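Local coordinates for protein exopolygalacturonate lyase (PDB 5A29) that probably cleaves polygalacturonate (pectate) by beta-elimination as a manganese-binding family 2 polysaccharide lyase, at residues A[353-356]-A[357-361]; A[340-343]-A[344-348]; A[245-248]-A[249-253]; A[220-223]-A[224-227]; A[415-418]-A[419-423]. One frame throughout, in Å; residues are numbered along the deposited sequence.

Contact 1: residues A[353-356]-A[357-361]. With EDO (1,2-ethanediol), chain L.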
loop_
_atom_site.group_PDB
_atom_site.type_symbol
_atom_site.label_atom_id
_atom_site.label_comp_id
_atom_site.label_asym_id
_atom_site.label_seq_id
_atom_site.Cartn_x
_atom_site.Cartn_y
_atom_site.Cartn_z
ATOM N N ALA A 353 10.880 15.312 -13.629
ATOM C CA ALA A 353 9.677 15.970 -14.119
ATOM C C ALA A 353 8.786 15.084 -15.035
ATOM O O ALA A 353 7.583 15.307 -15.096
ATOM C CB ALA A 353 10.032 17.273 -14.838
ATOM N N ALA A 354 9.377 14.146 -15.751
ATOM C CA ALA A 354 8.640 13.258 -16.627
ATOM C C ALA A 354 7.806 12.288 -15.767
ATOM O O ALA A 354 6.634 12.139 -16.048
ATOM C CB ALA A 354 9.555 12.474 -17.546
ATOM N N ILE A 355 8.376 11.725 -14.700
ATOM C CA ILE A 355 7.541 10.887 -13.754
ATOM C C ILE A 355 6.382 11.742 -13.244
ATOM O O ILE A 355 5.185 11.342 -13.300
ATOM C CB ILE A 355 8.363 10.326 -12.611
ATOM C CG1 ILE A 355 9.423 9.356 -13.180
ATOM C CG2 ILE A 355 7.449 9.612 -11.606
ATOM C CD1 ILE A 355 10.447 8.880 -12.167
ATOM N N ARG A 356 6.718 12.955 -12.779
ATOM C CA ARG A 356 5.708 13.848 -12.263
ATOM C C ARG A 356 4.571 14.202 -13.240
ATOM O O ARG A 356 3.373 14.091 -12.896
ATOM C CB ARG A 356 6.347 15.165 -11.824
ATOM C CG ARG A 356 5.478 15.820 -10.803
ATOM C CD ARG A 356 5.219 17.226 -11.218
ATOM N NE ARG A 356 6.461 17.896 -11.530
ATOM C CZ ARG A 356 6.703 18.576 -12.645
ATOM N NH1 ARG A 356 5.750 18.766 -13.522
ATOM N NH2 ARG A 356 7.898 19.117 -12.850
ATOM N N GLU A 357 4.897 14.704 -14.430
ATOM C CA GLU A 357 3.816 15.039 -15.381
ATOM C C GLU A 357 2.961 13.811 -15.691
ATOM O O GLU A 357 1.774 13.939 -15.829
ATOM C CB GLU A 357 4.393 15.606 -16.694
ATOM C CG GLU A 357 4.803 17.046 -16.473
ATOM C CD GLU A 357 5.733 17.589 -17.525
ATOM O OE1 GLU A 357 6.549 16.805 -18.079
ATOM O OE2 GLU A 357 5.651 18.815 -17.766
ATOM N N GLN A 358 3.565 12.643 -15.814
ATOM C CA GLN A 358 2.732 11.478 -16.113
ATOM C C GLN A 358 1.773 11.088 -14.990
ATOM O O GLN A 358 0.622 10.741 -15.258
ATOM C CB GLN A 358 3.597 10.340 -16.513
ATOM C CG GLN A 358 4.265 10.754 -17.821
ATOM C CD GLN A 358 4.918 9.587 -18.479
ATOM O OE1 GLN A 358 5.923 9.077 -17.994
ATOM N NE2 GLN A 358 4.297 9.097 -19.542
ATOM N N VAL A 359 2.210 11.258 -13.743
ATOM C CA VAL A 359 1.289 11.028 -12.612
ATOM C C VAL A 359 0.179 12.019 -12.631
ATOM O O VAL A 359 -0.964 11.630 -12.422
ATOM C CB VAL A 359 1.894 11.211 -11.186
ATOM C CG1 VAL A 359 0.851 10.676 -10.169
ATOM C CG2 VAL A 359 3.145 10.455 -11.031
ATOM N N VAL A 360 0.490 13.316 -12.771
ATOM C CA VAL A 360 -0.499 14.337 -12.737
ATOM C C VAL A 360 -1.526 14.116 -13.844
ATOM O O VAL A 360 -2.758 14.282 -13.648
ATOM C CB VAL A 360 0.142 15.724 -12.862
ATOM C CG1 VAL A 360 -0.884 16.820 -13.178
ATOM C CG2 VAL A 360 1.006 15.984 -11.641
ATOM N N ASP A 361 -1.014 13.778 -15.026
ATOM C CA ASP A 361 -1.918 13.540 -16.167
ATOM C C ASP A 361 -2.854 12.365 -15.926
ATOM O O ASP A 361 -4.072 12.470 -16.202
ATOM C CB ASP A 361 -1.087 13.341 -17.434
ATOM C CG ASP A 361 -0.710 14.712 -18.077
ATOM O OD1 ASP A 361 -1.144 15.781 -17.536
ATOM O OD2 ASP A 361 0.046 14.747 -19.081
HETATM C C1 EDO L . 9.724 16.589 -9.421
HETATM O O1 EDO L . 8.958 17.657 -8.873
HETATM C C2 EDO L . 10.695 17.229 -10.376
HETATM O O2 EDO L . 9.923 17.954 -11.331
#

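Contact 2: residues A[340-343]-A[344-348]. With SRT (S,R meso-tartaric acid), chain D; EDO (1,2-ethanediol), chain M.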
loop_
_atom_site.group_PDB
_atom_site.type_symbol
_atom_site.label_atom_id
_atom_site.label_comp_id
_atom_site.label_asym_id
_atom_site.label_seq_id
_atom_site.Cartn_x
_atom_site.Cartn_y
_atom_site.Cartn_z
ATOM N N ALA A 340 0.058 5.952 -7.147
ATOM C CA ALA A 340 0.253 7.388 -7.298
ATOM C C ALA A 340 1.212 7.928 -6.221
ATOM O O ALA A 340 2.071 8.747 -6.531
ATOM C CB ALA A 340 -1.100 8.132 -7.236
ATOM N N LEU A 341 1.063 7.508 -4.967
ATOM C CA LEU A 341 1.977 7.951 -3.915
ATOM C C LEU A 341 3.396 7.510 -4.183
ATOM O O LEU A 341 4.332 8.295 -3.954
ATOM C CB LEU A 341 1.531 7.465 -2.508
ATOM C CG LEU A 341 0.263 8.184 -2.045
ATOM C CD1 LEU A 341 -0.041 7.482 -0.675
ATOM C CD2 LEU A 341 0.360 9.724 -1.819
ATOM N N ILE A 342 3.573 6.275 -4.647
ATOM C CA ILE A 342 4.918 5.817 -4.960
ATOM C C ILE A 342 5.530 6.711 -6.087
ATOM O O ILE A 342 6.704 7.134 -6.017
ATOM C CB ILE A 342 4.863 4.341 -5.407
ATOM C CG1 ILE A 342 4.557 3.484 -4.167
ATOM C CG2 ILE A 342 6.188 3.883 -6.055
ATOM C CD1 ILE A 342 5.583 3.577 -3.045
ATOM N N GLU A 343 4.777 6.963 -7.156
ATOM C CA GLU A 343 5.370 7.656 -8.320
ATOM C C GLU A 343 5.650 9.090 -7.950
ATOM O O GLU A 343 6.665 9.680 -8.387
ATOM C CB GLU A 343 4.450 7.592 -9.546
ATOM C CG GLU A 343 4.465 6.150 -10.074
ATOM C CD GLU A 343 3.831 5.977 -11.476
ATOM O OE1 GLU A 343 3.312 6.974 -12.057
ATOM O OE2 GLU A 343 3.832 4.797 -11.962
ATOM N N LEU A 344 4.755 9.704 -7.171
ATOM C CA LEU A 344 5.047 11.055 -6.684
ATOM C C LEU A 344 6.260 11.102 -5.785
ATOM O O LEU A 344 6.996 12.105 -5.796
ATOM C CB LEU A 344 3.826 11.682 -5.932
ATOM C CG LEU A 344 2.643 11.978 -6.956
ATOM C CD1 LEU A 344 1.307 12.192 -6.198
ATOM C CD2 LEU A 344 2.921 13.182 -7.863
ATOM N N HIS A 345 6.415 10.110 -4.924
ATOM C CA HIS A 345 7.587 10.059 -4.051
ATOM C C HIS A 345 8.895 9.939 -4.894
ATOM O O HIS A 345 9.889 10.618 -4.635
ATOM C CB HIS A 345 7.438 8.840 -3.097
ATOM C CG HIS A 345 8.679 8.532 -2.341
ATOM N ND1 HIS A 345 9.244 9.427 -1.469
ATOM C CD2 HIS A 345 9.506 7.454 -2.371
ATOM C CE1 HIS A 345 10.338 8.890 -0.940
ATOM N NE2 HIS A 345 10.504 7.682 -1.457
ATOM N N LEU A 346 8.874 9.103 -5.912
ATOM C CA LEU A 346 10.036 8.932 -6.811
ATOM C C LEU A 346 10.277 10.183 -7.657
ATOM O O LEU A 346 11.444 10.603 -7.857
ATOM C CB LEU A 346 9.777 7.737 -7.752
ATOM C CG LEU A 346 9.725 6.365 -7.117
ATOM C CD1 LEU A 346 9.415 5.298 -8.172
ATOM C CD2 LEU A 346 10.974 5.983 -6.300
ATOM N N ALA A 347 9.213 10.848 -8.093
ATOM C CA ALA A 347 9.415 12.065 -8.863
ATOM C C ALA A 347 10.179 13.098 -8.026
ATOM O O ALA A 347 11.032 13.842 -8.564
ATOM C CB ALA A 347 8.103 12.690 -9.309
ATOM N N GLU A 348 9.742 13.261 -6.772
ATOM C CA GLU A 348 10.315 14.217 -5.857
ATOM C C GLU A 348 11.734 13.809 -5.449
ATOM O O GLU A 348 12.614 14.649 -5.440
ATOM C CB GLU A 348 9.488 14.345 -4.570
ATOM C CG GLU A 348 9.946 15.556 -3.792
ATOM C CD GLU A 348 9.125 15.851 -2.539
ATOM O OE1 GLU A 348 8.251 15.034 -2.161
ATOM O OE2 GLU A 348 9.368 16.933 -1.940
HETATM O O1 SRT D . -1.260 1.910 -12.819
HETATM O O11 SRT D . -1.701 2.962 -14.670
HETATM C C1 SRT D . -1.115 2.891 -13.582
HETATM C C2 SRT D . -0.070 3.892 -13.127
HETATM O O2 SRT D . 0.926 3.677 -14.063
HETATM C C3 SRT D . -0.317 5.419 -13.068
HETATM O O3 SRT D . -1.538 5.822 -13.640
HETATM C C4 SRT D . -0.256 6.077 -11.701
HETATM O O4 SRT D . 0.316 7.201 -11.750
HETATM O O41 SRT D . -0.714 5.511 -10.643
HETATM C C1 EDO M . 6.168 12.789 -0.727
HETATM O O1 EDO M . 7.187 12.067 -0.019
HETATM C C2 EDO M . 6.271 12.368 -2.218
HETATM O O2 EDO M . 5.877 13.361 -3.226
#

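Contact 3: residues A[245-248]-A[249-253]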
loop_
_atom_site.group_PDB
_atom_site.type_symbol
_atom_site.label_atom_id
_atom_site.label_comp_id
_atom_site.label_asym_id
_atom_site.label_seq_id
_atom_site.Cartn_x
_atom_site.Cartn_y
_atom_site.Cartn_z
ATOM N N TYR A 245 14.001 1.321 -8.136
ATOM C CA TYR A 245 14.430 2.706 -8.055
ATOM C C TYR A 245 15.140 3.036 -6.732
ATOM O O TYR A 245 16.020 3.905 -6.686
ATOM C CB TYR A 245 13.261 3.615 -8.263
ATOM C CG TYR A 245 12.996 3.996 -9.690
ATOM C CD1 TYR A 245 13.820 4.918 -10.344
ATOM C CD2 TYR A 245 11.891 3.454 -10.391
ATOM C CE1 TYR A 245 13.564 5.334 -11.651
ATOM C CE2 TYR A 245 11.618 3.879 -11.713
ATOM C CZ TYR A 245 12.447 4.823 -12.322
ATOM O OH TYR A 245 12.182 5.293 -13.609
ATOM N N GLN A 246 14.760 2.348 -5.656
ATOM C CA GLN A 246 15.471 2.558 -4.362
ATOM C C GLN A 246 16.881 1.902 -4.420
ATOM O O GLN A 246 17.855 2.435 -3.876
ATOM C CB GLN A 246 14.682 1.949 -3.177
ATOM C CG GLN A 246 13.394 2.695 -2.892
ATOM C CD GLN A 246 13.605 4.202 -2.897
ATOM O OE1 GLN A 246 14.255 4.724 -1.995
ATOM N NE2 GLN A 246 13.147 4.891 -3.945
ATOM N N LEU A 247 17.016 0.823 -5.130
ATOM C CA LEU A 247 18.388 0.285 -5.327
ATOM C C LEU A 247 19.275 1.325 -6.041
ATOM O O LEU A 247 20.418 1.629 -5.578
ATOM C CB LEU A 247 18.354 -1.097 -6.023
ATOM C CG LEU A 247 19.723 -1.680 -6.473
ATOM C CD1 LEU A 247 20.632 -1.998 -5.292
ATOM C CD2 LEU A 247 19.526 -2.963 -7.304
ATOM N N ASP A 248 18.759 1.905 -7.120
ATOM C CA ASP A 248 19.523 2.917 -7.840
ATOM C C ASP A 248 19.841 4.077 -6.928
ATOM O O ASP A 248 20.897 4.696 -7.044
ATOM C CB ASP A 248 18.718 3.495 -9.026
ATOM C CG ASP A 248 19.447 4.654 -9.728
ATOM O OD1 ASP A 248 20.361 4.366 -10.504
ATOM O OD2 ASP A 248 19.100 5.842 -9.575
ATOM N N TRP A 249 18.858 4.506 -6.144
ATOM C CA TRP A 249 19.044 5.655 -5.294
ATOM C C TRP A 249 20.066 5.404 -4.171
ATOM O O TRP A 249 20.817 6.336 -3.830
ATOM C CB TRP A 249 17.691 6.060 -4.637
ATOM C CG TRP A 249 17.771 7.283 -3.743
ATOM C CD1 TRP A 249 17.697 7.311 -2.358
ATOM C CD2 TRP A 249 17.932 8.620 -4.156
ATOM N NE1 TRP A 249 17.768 8.601 -1.922
ATOM C CE2 TRP A 249 17.946 9.422 -2.995
ATOM C CE3 TRP A 249 18.045 9.238 -5.402
ATOM C CZ2 TRP A 249 18.050 10.808 -3.051
ATOM C CZ3 TRP A 249 18.152 10.607 -5.447
ATOM C CH2 TRP A 249 18.181 11.376 -4.279
ATOM N N LEU A 250 20.035 4.223 -3.570
ATOM C CA LEU A 250 20.745 3.935 -2.332
ATOM C C LEU A 250 22.170 3.441 -2.533
ATOM O O LEU A 250 23.091 3.813 -1.753
ATOM C CB LEU A 250 19.979 2.927 -1.454
ATOM C CG LEU A 250 18.633 3.551 -0.967
ATOM C CD1 LEU A 250 17.743 2.418 -0.452
ATOM C CD2 LEU A 250 18.856 4.596 0.138
ATOM N N ALA A 251 22.358 2.646 -3.579
ATOM C CA ALA A 251 23.594 1.823 -3.697
ATOM C C ALA A 251 24.582 2.476 -4.662
ATOM O O ALA A 251 24.174 3.302 -5.462
ATOM C CB ALA A 251 23.255 0.386 -4.090
ATOM N N PRO A 252 25.919 2.155 -4.529
ATOM C CA PRO A 252 26.909 2.545 -5.565
ATOM C C PRO A 252 26.499 2.156 -7.007
ATOM O O PRO A 252 25.794 1.165 -7.212
ATOM C CB PRO A 252 28.177 1.751 -5.157
ATOM C CG PRO A 252 27.995 1.533 -3.675
ATOM C CD PRO A 252 26.512 1.254 -3.530
ATOM N N SER A 253 26.992 2.937 -7.975
ATOM C CA SER A 253 26.754 2.730 -9.399
ATOM C C SER A 253 26.870 1.324 -9.858
ATOM O O SER A 253 26.030 0.867 -10.592
ATOM C CB SER A 253 27.744 3.524 -10.236
ATOM O OG SER A 253 27.290 4.842 -10.357
HETATM O O HOH W 1 23.377 4.046 -7.674
#

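Contact 4: residues A[220-223]-A[224-227]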
loop_
_atom_site.group_PDB
_atom_site.type_symbol
_atom_site.label_atom_id
_atom_site.label_comp_id
_atom_site.label_asym_id
_atom_site.label_seq_id
_atom_site.Cartn_x
_atom_site.Cartn_y
_atom_site.Cartn_z
ATOM N N SER A 220 -2.172 1.037 -31.521
ATOM C CA SER A 220 -3.329 1.138 -32.431
ATOM C C SER A 220 -4.386 0.052 -32.105
ATOM O O SER A 220 -5.505 0.144 -32.591
ATOM C CB SER A 220 -2.906 1.017 -33.895
ATOM O OG SER A 220 -2.396 -0.286 -34.070
ATOM N N LYS A 221 -4.052 -0.934 -31.282
ATOM C CA LYS A 221 -5.021 -1.948 -30.837
ATOM C C LYS A 221 -5.722 -1.618 -29.522
ATOM O O LYS A 221 -6.798 -2.141 -29.262
ATOM C CB LYS A 221 -4.376 -3.300 -30.728
ATOM C CG LYS A 221 -3.924 -3.875 -32.085
ATOM C CD LYS A 221 -3.668 -5.367 -31.937
ATOM C CE LYS A 221 -3.367 -6.053 -33.270
ATOM N NZ LYS A 221 -3.705 -5.150 -34.406
ATOM N N LEU A 222 -5.192 -0.669 -28.740
ATOM C CA LEU A 222 -5.887 -0.309 -27.428
ATOM C C LEU A 222 -7.353 0.091 -27.666
ATOM O O LEU A 222 -7.632 0.823 -28.630
ATOM C CB LEU A 222 -5.088 0.837 -26.772
ATOM C CG LEU A 222 -3.671 0.478 -26.329
ATOM C CD1 LEU A 222 -3.018 1.791 -25.879
ATOM C CD2 LEU A 222 -3.748 -0.484 -25.121
ATOM N N PRO A 223 -8.328 -0.347 -26.830
ATOM C CA PRO A 223 -8.130 -0.774 -25.444
ATOM C C PRO A 223 -7.828 -2.260 -25.310
ATOM O O PRO A 223 -7.722 -2.772 -24.169
ATOM C CB PRO A 223 -9.496 -0.414 -24.783
ATOM C CG PRO A 223 -10.485 -0.516 -25.899
ATOM C CD PRO A 223 -9.730 0.054 -27.104
ATOM N N ILE A 224 -7.733 -2.986 -26.440
ATOM C CA ILE A 224 -7.264 -4.364 -26.361
ATOM C C ILE A 224 -5.761 -4.375 -26.073
ATOM O O ILE A 224 -5.013 -3.631 -26.661
ATOM C CB ILE A 224 -7.519 -5.137 -27.708
ATOM C CG1 ILE A 224 -8.972 -4.990 -28.155
ATOM C CG2 ILE A 224 -6.949 -6.558 -27.641
ATOM C CD1 ILE A 224 -9.919 -5.810 -27.349
ATOM N N MET A 225 -5.305 -5.225 -25.174
ATOM C CA MET A 225 -3.879 -5.229 -24.819
ATOM C C MET A 225 -3.285 -6.540 -25.278
ATOM O O MET A 225 -4.040 -7.521 -25.539
ATOM C CB MET A 225 -3.748 -5.120 -23.283
ATOM C CG MET A 225 -4.318 -3.773 -22.834
ATOM S SD MET A 225 -4.065 -3.497 -21.060
ATOM C CE MET A 225 -5.125 -2.056 -20.917
ATOM N N PRO A 226 -1.949 -6.603 -25.344
ATOM C CA PRO A 226 -1.238 -7.870 -25.695
ATOM C C PRO A 226 -1.651 -9.023 -24.793
ATOM O O PRO A 226 -1.847 -8.822 -23.590
ATOM C CB PRO A 226 0.245 -7.539 -25.413
ATOM C CG PRO A 226 0.333 -6.036 -25.362
ATOM C CD PRO A 226 -1.029 -5.521 -24.906
ATOM N N GLU A 227 -1.797 -10.236 -25.336
ATOM C CA GLU A 227 -2.071 -11.418 -24.531
ATOM C C GLU A 227 -0.819 -12.137 -24.164
ATOM O O GLU A 227 -0.040 -12.496 -25.043
ATOM C CB GLU A 227 -3.008 -12.392 -25.252
ATOM C CG GLU A 227 -4.356 -11.732 -25.497
ATOM C CD GLU A 227 -5.258 -12.607 -26.366
ATOM O OE1 GLU A 227 -4.908 -13.789 -26.622
ATOM O OE2 GLU A 227 -6.308 -12.102 -26.796
#

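Contact 5: residues A[415-418]-A[419-423]. With EDO (1,2-ethanediol), chain F.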
loop_
_atom_site.group_PDB
_atom_site.type_symbol
_atom_site.label_atom_id
_atom_site.label_comp_id
_atom_site.label_asym_id
_atom_site.label_seq_id
_atom_site.Cartn_x
_atom_site.Cartn_y
_atom_site.Cartn_z
ATOM N N GLU A 415 -7.952 9.299 1.907
ATOM C CA GLU A 415 -6.877 8.645 1.202
ATOM C C GLU A 415 -6.648 9.283 -0.177
ATOM O O GLU A 415 -5.504 9.508 -0.590
ATOM C CB GLU A 415 -7.214 7.135 0.957
ATOM C CG GLU A 415 -7.189 6.404 2.286
ATOM C CD GLU A 415 -7.617 4.946 2.176
ATOM O OE1 GLU A 415 -8.415 4.614 1.278
ATOM O OE2 GLU A 415 -7.079 4.152 2.957
ATOM N N TYR A 416 -7.707 9.471 -0.935
ATOM C CA TYR A 416 -7.525 9.829 -2.380
ATOM C C TYR A 416 -7.081 11.307 -2.506
ATOM O O TYR A 416 -6.498 11.722 -3.524
ATOM C CB TYR A 416 -8.847 9.727 -3.165
ATOM C CG TYR A 416 -9.174 8.282 -3.517
ATOM C CD1 TYR A 416 -8.530 7.207 -2.866
ATOM C CD2 TYR A 416 -10.142 7.996 -4.466
ATOM C CE1 TYR A 416 -8.871 5.885 -3.158
ATOM C CE2 TYR A 416 -10.486 6.674 -4.762
ATOM C CZ TYR A 416 -9.864 5.638 -4.113
ATOM O OH TYR A 416 -10.266 4.339 -4.424
ATOM N N LEU A 417 -7.408 12.078 -1.500
ATOM C CA LEU A 417 -6.935 13.470 -1.394
ATOM C C LEU A 417 -5.424 13.622 -1.351
ATOM O O LEU A 417 -4.842 14.592 -1.940
ATOM C CB LEU A 417 -7.604 14.154 -0.179
ATOM C CG LEU A 417 -7.106 15.602 0.108
ATOM C CD1 LEU A 417 -7.577 16.572 -0.973
ATOM C CD2 LEU A 417 -7.718 16.065 1.445
ATOM N N LEU A 418 -4.751 12.743 -0.590
ATOM C CA LEU A 418 -3.319 12.935 -0.380
ATOM C C LEU A 418 -2.447 13.015 -1.666
ATOM O O LEU A 418 -1.558 13.870 -1.747
ATOM C CB LEU A 418 -2.785 11.877 0.594
ATOM C CG LEU A 418 -1.297 12.077 1.055
ATOM C CD1 LEU A 418 -1.217 13.379 1.867
ATOM C CD2 LEU A 418 -0.981 10.907 1.963
ATOM N N PRO A 419 -2.658 12.104 -2.635
ATOM C CA PRO A 419 -1.892 12.181 -3.889
ATOM C C PRO A 419 -2.190 13.469 -4.647
ATOM O O PRO A 419 -1.285 13.966 -5.346
ATOM C CB PRO A 419 -2.364 10.948 -4.703
ATOM C CG PRO A 419 -2.946 10.023 -3.694
ATOM C CD PRO A 419 -3.514 10.893 -2.587
ATOM N N ILE A 420 -3.429 13.964 -4.589
ATOM C CA ILE A 420 -3.784 15.173 -5.323
ATOM C C ILE A 420 -2.986 16.344 -4.697
ATOM O O ILE A 420 -2.429 17.175 -5.412
ATOM C CB ILE A 420 -5.278 15.425 -5.259
ATOM C CG1 ILE A 420 -6.001 14.338 -6.088
ATOM C CG2 ILE A 420 -5.691 16.833 -5.718
ATOM C CD1 ILE A 420 -7.429 14.353 -5.728
ATOM N N LEU A 421 -2.915 16.384 -3.372
ATOM C CA LEU A 421 -2.145 17.438 -2.672
ATOM C C LEU A 421 -0.657 17.274 -2.905
ATOM O O LEU A 421 0.033 18.306 -3.155
ATOM C CB LEU A 421 -2.412 17.422 -1.140
ATOM C CG LEU A 421 -3.872 17.823 -0.798
ATOM C CD1 LEU A 421 -4.142 17.700 0.739
ATOM C CD2 LEU A 421 -4.235 19.231 -1.337
ATOM N N ARG A 422 -0.133 16.053 -2.868
ATOM C CA ARG A 422 1.297 15.917 -3.145
ATOM C C ARG A 422 1.663 16.304 -4.569
ATOM O O ARG A 422 2.712 16.909 -4.801
ATOM C CB ARG A 422 1.833 14.538 -2.843
ATOM C CG ARG A 422 1.843 14.315 -1.318
ATOM C CD ARG A 422 2.459 12.979 -0.964
ATOM N NE ARG A 422 2.488 12.840 0.516
ATOM C CZ ARG A 422 2.875 11.728 1.117
ATOM N NH1 ARG A 422 3.278 10.698 0.366
ATOM N NH2 ARG A 422 2.860 11.651 2.458
ATOM N N ALA A 423 0.750 15.989 -5.494
ATOM C CA ALA A 423 0.974 16.303 -6.900
ATOM C C ALA A 423 0.963 17.836 -7.001
ATOM O O ALA A 423 1.774 18.410 -7.740
ATOM C CB ALA A 423 -0.178 15.698 -7.752
HETATM C C1 EDO F . 2.282 14.704 5.074
HETATM O O1 EDO F . 1.931 14.053 3.859
HETATM C C2 EDO F . 3.807 14.763 5.146
HETATM O O2 EDO F . 4.253 15.699 4.153
#

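Contact 1: residues A[353-356]-A[357-361]
Arg-356 reaches past the next residue, Glu-357, near the start of helix 353-370. Its CB sits against the Glu-357 backbone N. CG is swung to the far side from the Arg-356 N (chi1 -156°), and bends at the next two torsions fold the chain back toward Ala-353, whose O faces the middle of one side of the guanidinium, 4.1 Å from its plane. On the way CD passes Val-360 CG2 at 4.4 Å, and NE and CZ each lie 3.5 Å from O2 of a 1,2-ethanediol, probably from the crystallisation liquor. At the tip the amino nitrogens part company. NH2 donates to that O2 at 2.8 Å with a moderate bend (150°). NH1 rests on Glu-357 CG at 3.5 Å and hydrogen-bonds to Gln-427 OE1. The Glu-357 carboxylate is turned 73° from the guanidinium plane; with Arg-356 NH1 and Glu-357 OE2 4.2 Å apart, the charges stay short of a salt bridge. Underneath, Glu-357 N to Ala-353 O (2.8 Å) is the first of four i to i+4 backbone bonds here, and the helix runs on. On the buried flank Ile-355 CG2 and Val-359 CG2 lie 4.4 Å apart, both side chains facing helix 331-349, and Val-359 also touches a bound meso-tartrate. This is the opening of an amphipathic alpha-helix: a polar outer side, and an apolar ridge reaching a ligand pocket.

Contact 2: residues A[340-343]-A[344-348]
Ile-342 and Leu-346, one turn apart, lie side by side and point the same way, with Ile-342 CG2 and Leu-346 CD1 in contact at 4.1 Å. Together they form a ridge facing helix 234-250. Leu-344 leaves the helix on another side: its CG, beside its own backbone N (chi1 -68°), sits 3.3 Å from Ala-340 O, covering a carbonyl that already accepts the Leu-344 N-H at 2.9 Å. His-345 turns the other way, with CG trans to N (chi1 169°); its CB rests on Leu-341 O at 3.3 Å and Ile-342 O lies obliquely to the ring, which packs on Tyr-242, Pro-541 and Leu-543. Glu-343 is stretched out beyond CG and carries its carboxylate to a bound meso-tartrate, where Glu-343 OE1 comes within 3.0 Å of tartrate O4. Two donors grip Glu-343 OE2: a salt bridge from Lys-271 and a hydrogen bond from Asn-339. That pairing probably limits the carboxylate's rotation and would offset its charge beside the acidic ligand. Further along, Glu-348 forms a salt bridge with Arg-425. The pattern is typical of a buried helix of an alpha/alpha barrel, the fold of family 2 lyases, here lending one acid to a tartrate pocket.

Contact 3: residues A[245-248]-A[249-253]
Trp-249 and Gln-246 bring the flat groups together: Gln-246 OE1 approaches the indole obliquely, 4.3 Å from Trp-249 CD1. The indole stands out from the helix, its first torsion fully extended from the Trp-249 N (chi1 -179°), and it touches Gln-349. The Gln-246 chain bends at its second torsion, and its NE2 donates to Gln-349 OE1, a bond that holds the amide in place. The Tyr-245 ring turns away from the following turn and packs on Leu-346. The rest is aliphatic packing and backbone: Leu-250 CG covers Gln-246 O at 3.2 Å, and Leu-250 CD1 reaches Gln-246 CB at 4.1 Å. On another flank Leu-247 CD1 meets Ala-251 CB at 3.7 Å. Leu-247 O takes two backbone donors, Ala-251 N at 3.0 Å and, weakly, Leu-250 N at 3.3 Å. Asp-248 sends its carboxylate to a salt bridge with Arg-350. Ala-251 is where the chain leaves helical torsions, with psi at 157°, and Pro-252 follows. This is the closing turn of helix 234-250, a helix C-terminus where an i+4 bond and a weak i+3 bond share Leu-247 O, with a proline just beyond.

Contact 4: residues A[220-223]-A[224-227]
Lys-221 and Ile-224 close a tight turn whose Leu-222–Pro-223 peptide bond is cis. The Ile-224 N-H points back to Lys-221 O, but at 3.1 Å and 133° the bond is weak; the backbone angles of Leu-222 and Pro-223 fit a type VIa turn. The compact part lies round that carbonyl and the buried side. Ile-224 CB is 3.5 Å from Lys-221 O, and Leu-222 CA makes a C-H···O contact with Ile-224 O, also at 3.5 Å. Leu-222 starts out away from the following residues, but its CD2 comes back to Met-225 CG at 4.0 Å, the two side chains passing at a slant. Pro-223 O, held by Asn-325 ND2, lies 3.8 Å from that same Met-225 CG, and Pro-223 packs on Ile-320. The solvent side is looser. The Lys-221 chain heads away from the turn, its CB only grazing Ile-224 O at 4.1 Å, and its ammonium makes a long, weak ion pair with Asp-218, whose other oxygen accepts a hydrogen bond from Ser-220 OG. With a single weak bond across it, the turn probably owes its shape largely to the cis peptide and apolar packing, with Asn-325 holding Pro-223 O, while the exposed Lys-221 end contributes little.

Contact 5: residues A[415-418]-A[419-423]
Pro-419 sits within the opening turn of helix 417-426, and its ring presses on the residue before it: Leu-418 CB and Pro-419 CD are 3.4 Å apart, tighter than ordinary carbon contact. Having no N-H, Pro-419 cannot donate to Glu-415 O; its CD occupies that place, 3.1 Å from the carbonyl oxygen, which takes only a weak bond from Leu-418 N within this stretch. Regular i to i+4 bonding begins two residues on, with Leu-421 N to Leu-417 O and Arg-422 N to Leu-418 O. Leu-418, whose CG points opposite its N (chi1 -172°), lays its isopropyl end over one face of the Arg-422 guanidinium, with Leu-418 CD2 3.9 Å above the plane and toward the rim. The edge of that group is polar: Arg-422 NH2 donates almost straight (173°) to O1 of an ethanediol at 2.9 Å, NE makes a salt bridge with Glu-475 and NH1 bonds to Tyr-542 O, so the group is fixed on several sides. Leu-417 CG and Leu-421 CD1 meet at 3.7 Å. Around this turn, Leu-417 and Leu-421 pack on helices 430-442 and 467-480, Pro-419 and Arg-422 on helix 331-349, and Ile-420 and Ala-423 on helix 353-370.

Overall arrangement
Contact 2 is the hub. Its centre lies 9 Å from contact 1, 11 Å from contact 5 and 16 Å from contact 3, and it touches all three: Val-359 CG2 meets Glu-343 CB at 3.5 Å, Leu-344 CD1 meets Pro-419 O at 3.3 Å, and Leu-346 CD1 meets Tyr-245 CD2 at 3.8 Å. These helices belong to what in family 2 lyases is an alpha/alpha barrel. Contacts 1 and 2 share one meso-tartrate pocket through Val-359, Ala-340 and Glu-343. Contact 4 stands apart: even contact 1 is 23 Å away between centres, with nearest atoms about 12 Å apart. The manganese ion, held by His-133, Glu-154 and His-196, is a separate site.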